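Local coordinates for protein probable transcriptional regulator (Pseudomonas aeruginosa, PDB 2ESN) that is probably a DNA-binding transcriptional regulator of the LysR family, with a helix-turn-helix region and a substrate-binding-like domain that presumably senses a small molecule, at residues 47-50 with 55-58; 92-95 with 100-103; 167-172 with 296-301; 229-234 with 240-245. All blocks are in the same frame, centred on the assembly; numbering follows the deposited sequence.

Contact 1 of 4, residues 47-50 with 55-58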
# COMPACT_ATOMS: atom_id res chain seq x y z
N ARG C 47 -2.78 -42.89 19.46
CA ARG C 47 -2.25 -42.56 18.16
C ARG C 47 -1.35 -41.30 18.15
O ARG C 47 -0.32 -41.27 17.47
CB ARG C 47 -3.39 -42.42 17.16
CG ARG C 47 -4.19 -43.71 16.94
CD ARG C 47 -5.31 -43.38 16.01
NE ARG C 47 -4.71 -42.66 14.88
CZ ARG C 47 -5.37 -41.86 14.04
NH1 ARG C 47 -6.68 -41.71 14.17
NH2 ARG C 47 -4.72 -41.26 13.05
N LEU C 48 -1.77 -40.25 18.87
CA LEU C 48 -1.02 -39.03 18.92
C LEU C 48 0.29 -39.30 19.66
O LEU C 48 1.34 -38.77 19.26
CB LEU C 48 -1.83 -37.88 19.59
CG LEU C 48 -1.25 -36.46 19.32
CD1 LEU C 48 -0.94 -36.21 17.81
CD2 LEU C 48 -2.13 -35.38 19.76
N ARG C 49 0.28 -40.12 20.71
CA ARG C 49 1.55 -40.43 21.41
C ARG C 49 2.55 -41.16 20.46
O ARG C 49 3.76 -40.97 20.53
CB ARG C 49 1.32 -41.31 22.64
CG ARG C 49 0.58 -40.63 23.78
CD ARG C 49 0.25 -41.60 24.93
NE ARG C 49 -0.02 -40.83 26.18
CZ ARG C 49 -0.89 -41.18 27.14
NH1 ARG C 49 -1.61 -42.28 27.02
NH2 ARG C 49 -1.03 -40.40 28.21
N GLN C 50 2.03 -42.01 19.61
CA GLN C 50 2.83 -42.68 18.57
C GLN C 50 3.25 -41.69 17.50
O GLN C 50 4.41 -41.69 17.14
CB GLN C 50 2.06 -43.82 17.96
CG GLN C 50 1.78 -44.98 18.94
CD GLN C 50 3.01 -45.46 19.65
OE1 GLN C 50 4.05 -45.65 19.05
NE2 GLN C 50 2.90 -45.69 20.96
N GLU C 55 4.78 -39.34 25.43
CA GLU C 55 3.68 -39.51 26.35
C GLU C 55 2.74 -38.34 26.32
O GLU C 55 1.54 -38.53 26.47
CB GLU C 55 4.19 -39.62 27.82
CG GLU C 55 4.89 -40.89 28.14
CD GLU C 55 4.13 -42.14 27.69
OE1 GLU C 55 4.84 -43.11 27.35
OE2 GLU C 55 2.85 -42.19 27.68
N LEU C 56 3.30 -37.14 26.24
CA LEU C 56 2.52 -35.88 26.06
C LEU C 56 1.84 -35.45 27.36
O LEU C 56 1.96 -34.29 27.79
CB LEU C 56 1.42 -36.04 24.96
CG LEU C 56 1.96 -36.42 23.59
CD1 LEU C 56 0.84 -36.55 22.62
CD2 LEU C 56 2.91 -35.30 23.13
N PHE C 57 1.12 -36.41 27.97
CA PHE C 57 0.48 -36.21 29.28
C PHE C 57 0.69 -37.45 30.15
O PHE C 57 0.43 -38.55 29.71
CB PHE C 57 -1.03 -35.98 29.14
CG PHE C 57 -1.40 -34.83 28.24
CD1 PHE C 57 -1.48 -35.00 26.88
CD2 PHE C 57 -1.65 -33.55 28.76
CE1 PHE C 57 -1.84 -33.94 26.02
CE2 PHE C 57 -2.00 -32.47 27.93
CZ PHE C 57 -2.10 -32.67 26.56
N LEU C 58 1.10 -37.24 31.41
CA LEU C 58 1.11 -38.27 32.46
C LEU C 58 -0.13 -38.21 33.40
O LEU C 58 -0.51 -37.12 33.95
CB LEU C 58 2.41 -38.17 33.25
CG LEU C 58 3.70 -38.02 32.40
CD1 LEU C 58 4.91 -37.50 33.22
CD2 LEU C 58 4.07 -39.29 31.59
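Arg-49 carries the polar part of this contact with two hydrogen bonds to backbone carbonyls. Its NE donates to Glu-55 O at 2.8 Å. That bond is nearly straight (175°) and lies in both the guanidinium plane and the carbonyl plane, on a lone pair. Its NH2 reaches Phe-57 O, also at 2.8 Å, by a more bent bond (138°). The side chain runs extended from CG to NE, which carries the guanidinium from the helix to the two carbonyls. Glu-55 O also accepts from Phe-57 N, closing a gamma turn centred on Leu-56.

The charge contact is looser. Glu-55 OE2 stands over one face of the guanidinium, 3.5 Å from Arg-49 NE, and no N-H points at it. The apolar part is Leu-48 CG against Leu-56 CD1 at 3.9 Å, with the two side chains at about a right angle.

The contact joins helix 38-52, probably the recognition helix of the winged helix-turn-helix, to the first wing strand, 57-60. Leu-48 and Phe-57 pack on helix 15-24. Met-64 of strand 63-66 touches Arg-49 and Phe-57, and Trp-91 of the second subunit packs on Leu-56.

Contact 2 of 4, residues 92-95 with 100-103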
# COMPACT_ATOMS: atom_id res chain seq x y z
N ARG C 92 -20.09 -20.47 10.26
CA ARG C 92 -20.97 -20.54 11.48
C ARG C 92 -22.40 -20.15 11.10
O ARG C 92 -22.60 -19.11 10.47
CB ARG C 92 -20.44 -19.66 12.59
CG ARG C 92 -21.16 -19.89 13.93
CD ARG C 92 -20.78 -18.83 14.96
NE ARG C 92 -19.39 -18.96 15.39
CZ ARG C 92 -18.93 -19.93 16.19
NH1 ARG C 92 -19.75 -20.88 16.67
NH2 ARG C 92 -17.63 -19.95 16.51
N PRO C 93 -23.40 -21.01 11.39
CA PRO C 93 -24.81 -20.64 11.12
C PRO C 93 -25.17 -19.35 11.88
O PRO C 93 -24.80 -19.22 13.05
CB PRO C 93 -25.61 -21.82 11.70
CG PRO C 93 -24.66 -23.00 11.57
CD PRO C 93 -23.29 -22.38 11.95
N PHE C 94 -25.80 -18.39 11.22
CA PHE C 94 -26.04 -17.12 11.92
C PHE C 94 -27.27 -17.10 12.86
O PHE C 94 -28.38 -17.16 12.38
CB PHE C 94 -26.10 -15.94 10.93
CG PHE C 94 -26.19 -14.61 11.59
CD1 PHE C 94 -25.13 -14.12 12.36
CD2 PHE C 94 -27.35 -13.85 11.50
CE1 PHE C 94 -25.24 -12.89 12.99
CE2 PHE C 94 -27.45 -12.64 12.12
CZ PHE C 94 -26.41 -12.14 12.87
N VAL C 95 -27.08 -17.00 14.17
CA VAL C 95 -28.25 -16.78 15.05
C VAL C 95 -28.21 -15.48 15.86
O VAL C 95 -27.38 -15.33 16.79
CB VAL C 95 -28.63 -18.02 15.92
CG1 VAL C 95 -28.48 -19.31 15.07
CG2 VAL C 95 -27.80 -18.11 17.20
N GLN C 100 -21.97 -13.49 18.07
CA GLN C 100 -20.93 -12.69 18.73
C GLN C 100 -20.14 -11.91 17.69
O GLN C 100 -19.08 -11.36 17.99
CB GLN C 100 -19.95 -13.56 19.51
CG GLN C 100 -20.55 -14.43 20.60
CD GLN C 100 -21.15 -13.61 21.74
OE1 GLN C 100 -20.41 -12.83 22.36
NE2 GLN C 100 -22.37 -13.77 22.01
N ARG C 101 -20.65 -11.88 16.47
CA ARG C 101 -19.93 -11.19 15.42
C ARG C 101 -19.90 -9.66 15.52
O ARG C 101 -20.71 -9.03 16.25
CB ARG C 101 -20.30 -11.67 14.04
CG ARG C 101 -21.61 -11.34 13.56
CD ARG C 101 -21.66 -11.86 12.16
NE ARG C 101 -21.02 -10.89 11.27
CZ ARG C 101 -20.40 -11.19 10.14
NH1 ARG C 101 -20.29 -12.46 9.77
NH2 ARG C 101 -19.86 -10.20 9.44
N THR C 102 -18.91 -9.10 14.83
CA THR C 102 -18.67 -7.67 14.73
C THR C 102 -18.99 -7.36 13.29
O THR C 102 -18.46 -8.00 12.38
CB THR C 102 -17.22 -7.35 15.09
OG1 THR C 102 -16.98 -7.80 16.42
CG2 THR C 102 -16.88 -5.84 15.05
N PHE C 103 -19.96 -6.46 13.09
CA PHE C 103 -20.23 -5.81 11.82
C PHE C 103 -19.38 -4.54 11.67
O PHE C 103 -19.29 -3.73 12.61
CB PHE C 103 -21.72 -5.52 11.67
CG PHE C 103 -22.55 -6.76 11.59
CD1 PHE C 103 -22.93 -7.45 12.75
CD2 PHE C 103 -22.91 -7.27 10.36
CE1 PHE C 103 -23.65 -8.63 12.71
CE2 PHE C 103 -23.64 -8.42 10.27
CZ PHE C 103 -24.06 -9.10 11.44
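Phe-94 meets Arg-101 and Phe-103 where the chain enters the first strand of the LysR substrate-binding domain, which has the periplasmic-binding-protein fold. The contact is apolar, with no hydrogen bond across it. Phe-94 CE1 lies 3.8 Å from Arg-101 CD, and the ring and guanidinium planes are almost perpendicular (82°). Phe-94 CZ approaches Phe-103 CZ at 4.1 Å, coming in at the edge of the Phe-103 ring. The two phenylalanines reach toward each other from opposite directions.

The next shell fixes these groups. Ala-293 of helix 293-303 touches all three side chains. The Phe-94 ring also meets the Trp-296 ring, with planes at about 60°. Phe-103 is further held by Met-297 and by backbone bonds to strand 131-136. Segment 92-95 is in the loop that follows the long helix 68-87, so the contact ties this linker to strand 102-107.

Arg-101 is anchored at its far end by a salt bridge from NH2 to Asp-152. Its CG sits between the backbone N and the carbonyl carbon (chi1 70°), and the chain bends at chi3. NE comes to rest 3.5 Å above one face of the Phe-103 ring, offset toward its rim.

Contact 3 of 4, residues 167-172 with 296-301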
# COMPACT_ATOMS: atom_id res chain seq x y z
N GLY C 167 -21.19 -4.62 -8.85
CA GLY C 167 -21.07 -5.41 -7.64
C GLY C 167 -21.58 -4.73 -6.37
O GLY C 167 -21.70 -5.40 -5.34
N ILE C 168 -21.89 -3.44 -6.44
CA ILE C 168 -22.50 -2.74 -5.29
C ILE C 168 -24.02 -2.71 -5.37
O ILE C 168 -24.60 -2.28 -6.37
CB ILE C 168 -21.98 -1.30 -5.13
CG1 ILE C 168 -20.46 -1.28 -4.92
CG2 ILE C 168 -22.71 -0.57 -3.99
CD1 ILE C 168 -19.89 -2.51 -4.23
N GLN C 169 -24.67 -3.18 -4.31
CA GLN C 169 -26.10 -2.94 -4.09
C GLN C 169 -26.31 -1.97 -2.87
O GLN C 169 -25.47 -1.90 -1.97
CB GLN C 169 -26.82 -4.29 -3.83
CG GLN C 169 -26.30 -5.03 -2.58
CD GLN C 169 -26.83 -6.46 -2.42
OE1 GLN C 169 -27.63 -6.95 -3.24
NE2 GLN C 169 -26.36 -7.16 -1.35
N ALA C 170 -27.46 -1.29 -2.86
CA ALA C 170 -27.79 -0.27 -1.88
C ALA C 170 -29.23 -0.47 -1.38
O ALA C 170 -30.11 -0.94 -2.13
CB ALA C 170 -27.66 1.09 -2.51
N HIS C 171 -29.46 -0.15 -0.10
CA HIS C 171 -30.80 -0.20 0.45
C HIS C 171 -31.06 1.07 1.22
O HIS C 171 -30.27 1.45 2.12
CB HIS C 171 -30.99 -1.44 1.34
CG HIS C 171 -31.09 -2.72 0.56
ND1 HIS C 171 -29.99 -3.51 0.27
CD2 HIS C 171 -32.17 -3.35 0.01
CE1 HIS C 171 -30.39 -4.57 -0.41
NE2 HIS C 171 -31.70 -4.50 -0.58
N ASP C 172 -32.18 1.72 0.92
CA ASP C 172 -32.52 2.98 1.57
C ASP C 172 -32.98 2.80 3.00
O ASP C 172 -33.75 1.86 3.29
CB ASP C 172 -33.56 3.70 0.74
CG ASP C 172 -33.06 3.98 -0.65
OD1 ASP C 172 -31.83 4.11 -0.86
OD2 ASP C 172 -33.92 4.05 -1.55
N TRP C 296 -29.40 -10.62 7.41
CA TRP C 296 -30.10 -10.19 8.64
C TRP C 296 -29.95 -8.66 8.86
O TRP C 296 -30.96 -7.92 9.08
CB TRP C 296 -29.56 -10.98 9.79
CG TRP C 296 -30.05 -10.54 11.14
CD1 TRP C 296 -31.23 -10.88 11.73
CD2 TRP C 296 -29.35 -9.71 12.08
NE1 TRP C 296 -31.30 -10.31 12.97
CE2 TRP C 296 -30.19 -9.55 13.20
CE3 TRP C 296 -28.11 -9.04 12.05
CZ2 TRP C 296 -29.82 -8.80 14.32
CZ3 TRP C 296 -27.74 -8.26 13.19
CH2 TRP C 296 -28.61 -8.16 14.30
N MET C 297 -28.70 -8.18 8.76
CA MET C 297 -28.43 -6.78 9.03
C MET C 297 -29.15 -5.93 8.02
O MET C 297 -29.72 -4.86 8.35
CB MET C 297 -26.94 -6.48 9.09
CG MET C 297 -26.65 -4.97 9.41
SD MET C 297 -27.24 -4.39 11.01
CE MET C 297 -26.06 -5.06 11.97
N ILE C 298 -29.17 -6.38 6.76
CA ILE C 298 -29.96 -5.68 5.75
C ILE C 298 -31.44 -5.58 6.17
O ILE C 298 -32.04 -4.52 6.13
CB ILE C 298 -29.85 -6.32 4.38
CG1 ILE C 298 -28.49 -6.01 3.74
CG2 ILE C 298 -30.89 -5.74 3.45
CD1 ILE C 298 -28.14 -6.96 2.58
N GLY C 299 -32.03 -6.70 6.59
CA GLY C 299 -33.42 -6.66 7.09
C GLY C 299 -33.63 -5.83 8.37
O GLY C 299 -34.71 -5.27 8.58
N GLN C 300 -32.60 -5.77 9.23
CA GLN C 300 -32.69 -4.97 10.44
C GLN C 300 -33.00 -3.51 10.14
O GLN C 300 -33.94 -2.96 10.71
CB GLN C 300 -31.44 -5.10 11.34
CG GLN C 300 -31.39 -6.38 12.11
CD GLN C 300 -32.66 -6.63 12.96
OE1 GLN C 300 -32.90 -5.96 13.96
NE2 GLN C 300 -33.47 -7.63 12.56
N LEU C 301 -32.24 -2.89 9.22
CA LEU C 301 -32.47 -1.48 8.87
C LEU C 301 -33.81 -1.23 8.16
O LEU C 301 -34.30 -0.09 8.12
CB LEU C 301 -31.34 -0.94 8.02
CG LEU C 301 -30.12 -0.42 8.79
CD1 LEU C 301 -29.55 -1.50 9.66
CD2 LEU C 301 -29.04 0.18 7.86
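Ile-298 is central to this contact and has the largest surface buried by it. Its CG2 methyl sits over one face of the His-171 imidazole, 4.0 Å from the ring centroid and 10° off the ring normal. This is a CH-pi contact with the methyl almost above the ring centre. The nearest ring atom is ND1, also at 4.0 Å from Ile-298 CG2. The two side chains cross at about a right angle. CG2 lies anti to the backbone N of Ile-298, while the CG1 branch takes the position beside that N (chi1 -75°). The two branches therefore serve different partners.

His-171 comes second in buried surface. It presents the flat of its ring to the helix, and the contact makes no hydrogen bond.

Gln-169 is at the margin. Its NE2 lies 4.3 Å from Ile-298 CD1, a loose approach. The same NE2 is hydrogen-bonded to Ser-284 OG, so that donor already has a partner. Gln-169 and His-171 are two residues apart on the strand, so both start toward the helix.

All three residues are partly exposed, and the contact is at the surface. It joins strand 168-183 to helix 293-303, the last helix of the chain. The strand is paired antiparallel with strand 278-285, through backbone bonds of Gln-169 with Ser-284 and His-171 with Leu-282. The helix packs its Met-297 on Phe-105 of strand 102-107. Met-297 and Trp-296 also rest on Leu-123 of helix 109-126.

Contact 4 of 4, residues 229-234 with 240-245; sequences VAVQLP and LFLAGS
Leu-242, the residue that reaches across to Val-231 and Leu-233, has a carbonyl oxygen held by two donors near the end of its helix. Ser-245 N gives Leu-242 O a hydrogen bond of 3.1 Å, and Thr-246 OG1 is hydrogen-bonded to the same oxygen. Both donors lie just after Leu-242 in the chain.

The contact itself is made by carbon atoms. Leu-242 CD2 rests against the branch point of Val-231, with CB at 3.9 Å. The same CD2 lies 4.0 Å from Val-231 CG2 and 4.1 Å from CG1, so the methyl sits against the forked end of the valine. The two side chains meet tip to tip. CG of Leu-242 is anti to the backbone N (chi1 167°), which carries the side chain to the strand; chi2 of 65° then makes CD2 the leading methyl. Leu-233 adds a looser touch, its CD2 being 4.5 Å from Leu-242 CD2. Val-231 and Leu-233, two apart on the strand, both start toward the helix, while Gln-232 between them starts away from it.

Strand 228-233, helix 236-244 and strand 249-253 form a beta-alpha-beta crossover. Strand 202-206 lies between the two strands and is parallel to both, and its Ala-204 touches Leu-242. In the third subunit, a strand pairs in parallel with Val-231 and Gln-232, so the sheet continues across the interface. Met-120 of that subunit packs on Leu-242.

All three touching residues are buried and no hydrogen bond crosses the contact. Helix and strand are therefore held here by apolar contact alone, without the directional demands of a polar bond.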
# COMPACT_ATOMS: atom_id res chain seq x y z
N VAL C 229 -16.55 30.64 1.81
CA VAL C 229 -16.37 29.60 2.81
C VAL C 229 -15.35 30.00 3.81
O VAL C 229 -14.22 30.31 3.43
CB VAL C 229 -15.95 28.25 2.11
CG1 VAL C 229 -15.52 27.22 3.14
CG2 VAL C 229 -17.11 27.74 1.17
N ALA C 230 -15.70 29.97 5.10
CA ALA C 230 -14.73 30.23 6.16
C ALA C 230 -14.06 28.95 6.70
O ALA C 230 -12.88 28.97 7.03
CB ALA C 230 -15.41 30.96 7.30
N VAL C 231 -14.80 27.86 6.85
CA VAL C 231 -14.29 26.61 7.43
C VAL C 231 -14.85 25.41 6.67
O VAL C 231 -16.06 25.38 6.42
CB VAL C 231 -14.71 26.48 8.96
CG1 VAL C 231 -14.08 25.23 9.62
CG2 VAL C 231 -14.33 27.73 9.77
N GLN C 232 -14.00 24.42 6.38
CA GLN C 232 -14.44 23.10 5.94
C GLN C 232 -14.05 22.14 7.04
O GLN C 232 -12.96 22.27 7.62
CB GLN C 232 -13.75 22.68 4.64
CG GLN C 232 -14.27 23.44 3.43
CD GLN C 232 -13.39 23.26 2.14
OE1 GLN C 232 -13.92 23.31 1.01
NE2 GLN C 232 -12.10 23.13 2.32
N LEU C 233 -14.91 21.16 7.33
CA LEU C 233 -14.56 20.14 8.36
C LEU C 233 -15.40 18.94 8.03
O LEU C 233 -16.37 19.05 7.30
CB LEU C 233 -14.83 20.61 9.82
CG LEU C 233 -16.26 20.95 10.30
CD1 LEU C 233 -16.29 21.16 11.85
CD2 LEU C 233 -16.83 22.20 9.57
N PRO C 234 -14.95 17.77 8.46
CA PRO C 234 -15.61 16.53 8.06
C PRO C 234 -16.81 16.16 8.95
O PRO C 234 -17.56 15.23 8.61
CB PRO C 234 -14.46 15.48 8.23
CG PRO C 234 -13.28 16.22 8.80
CD PRO C 234 -13.72 17.54 9.25
N LEU C 240 -22.23 22.13 13.67
CA LEU C 240 -23.45 22.69 14.26
C LEU C 240 -23.05 23.54 15.46
O LEU C 240 -23.51 24.67 15.59
CB LEU C 240 -24.43 21.55 14.63
CG LEU C 240 -25.16 20.99 13.42
CD1 LEU C 240 -25.69 19.59 13.67
CD2 LEU C 240 -26.33 21.89 13.04
N PHE C 241 -22.10 23.08 16.28
CA PHE C 241 -21.62 23.97 17.36
C PHE C 241 -20.84 25.18 16.85
O PHE C 241 -20.92 26.28 17.45
CB PHE C 241 -20.77 23.23 18.41
CG PHE C 241 -21.60 22.36 19.32
CD1 PHE C 241 -21.73 21.00 19.05
CD2 PHE C 241 -22.25 22.93 20.44
CE1 PHE C 241 -22.49 20.17 19.94
CE2 PHE C 241 -23.03 22.16 21.31
CZ PHE C 241 -23.15 20.77 21.06
N LEU C 242 -20.08 24.99 15.78
CA LEU C 242 -19.40 26.12 15.17
C LEU C 242 -20.39 27.23 14.74
O LEU C 242 -20.21 28.41 15.03
CB LEU C 242 -18.59 25.61 13.95
CG LEU C 242 -18.05 26.71 13.00
CD1 LEU C 242 -17.00 27.61 13.75
CD2 LEU C 242 -17.41 26.06 11.79
N ALA C 243 -21.44 26.84 14.05
CA ALA C 243 -22.54 27.75 13.65
C ALA C 243 -23.25 28.51 14.77
O ALA C 243 -23.74 29.65 14.54
CB ALA C 243 -23.55 26.97 12.86
N GLY C 244 -23.38 27.87 15.96
CA GLY C 244 -23.93 28.48 17.17
C GLY C 244 -23.01 29.48 17.86
O GLY C 244 -23.49 30.27 18.66
N SER C 245 -21.71 29.46 17.56
CA SER C 245 -20.76 30.43 18.11
C SER C 245 -20.25 31.47 17.10
O SER C 245 -19.41 32.25 17.46
CB SER C 245 -19.57 29.76 18.81
OG SER C 245 -19.99 29.21 20.06

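In the fold
Contact 1 stands apart in the helix-turn-helix region. Its centre is 36 Å from that of contact 2 and 69 Å from that of contact 4, which is on the opposite side of the chain's centre. Contact 2 follows the long helix 68-87 and touches contact 3 directly: Phe-94 CE2 lies 3.5 Å from Trp-296 CG. Helix 293-303 thus serves both. Contact 4 is nested in the loop closed by contact 3, with centres 32 Å apart. Contacts 2, 3 and 4 all reach one mixed sheet. In LysR regulators the effector usually binds between the two subdomains, and the same is probably true of this protein.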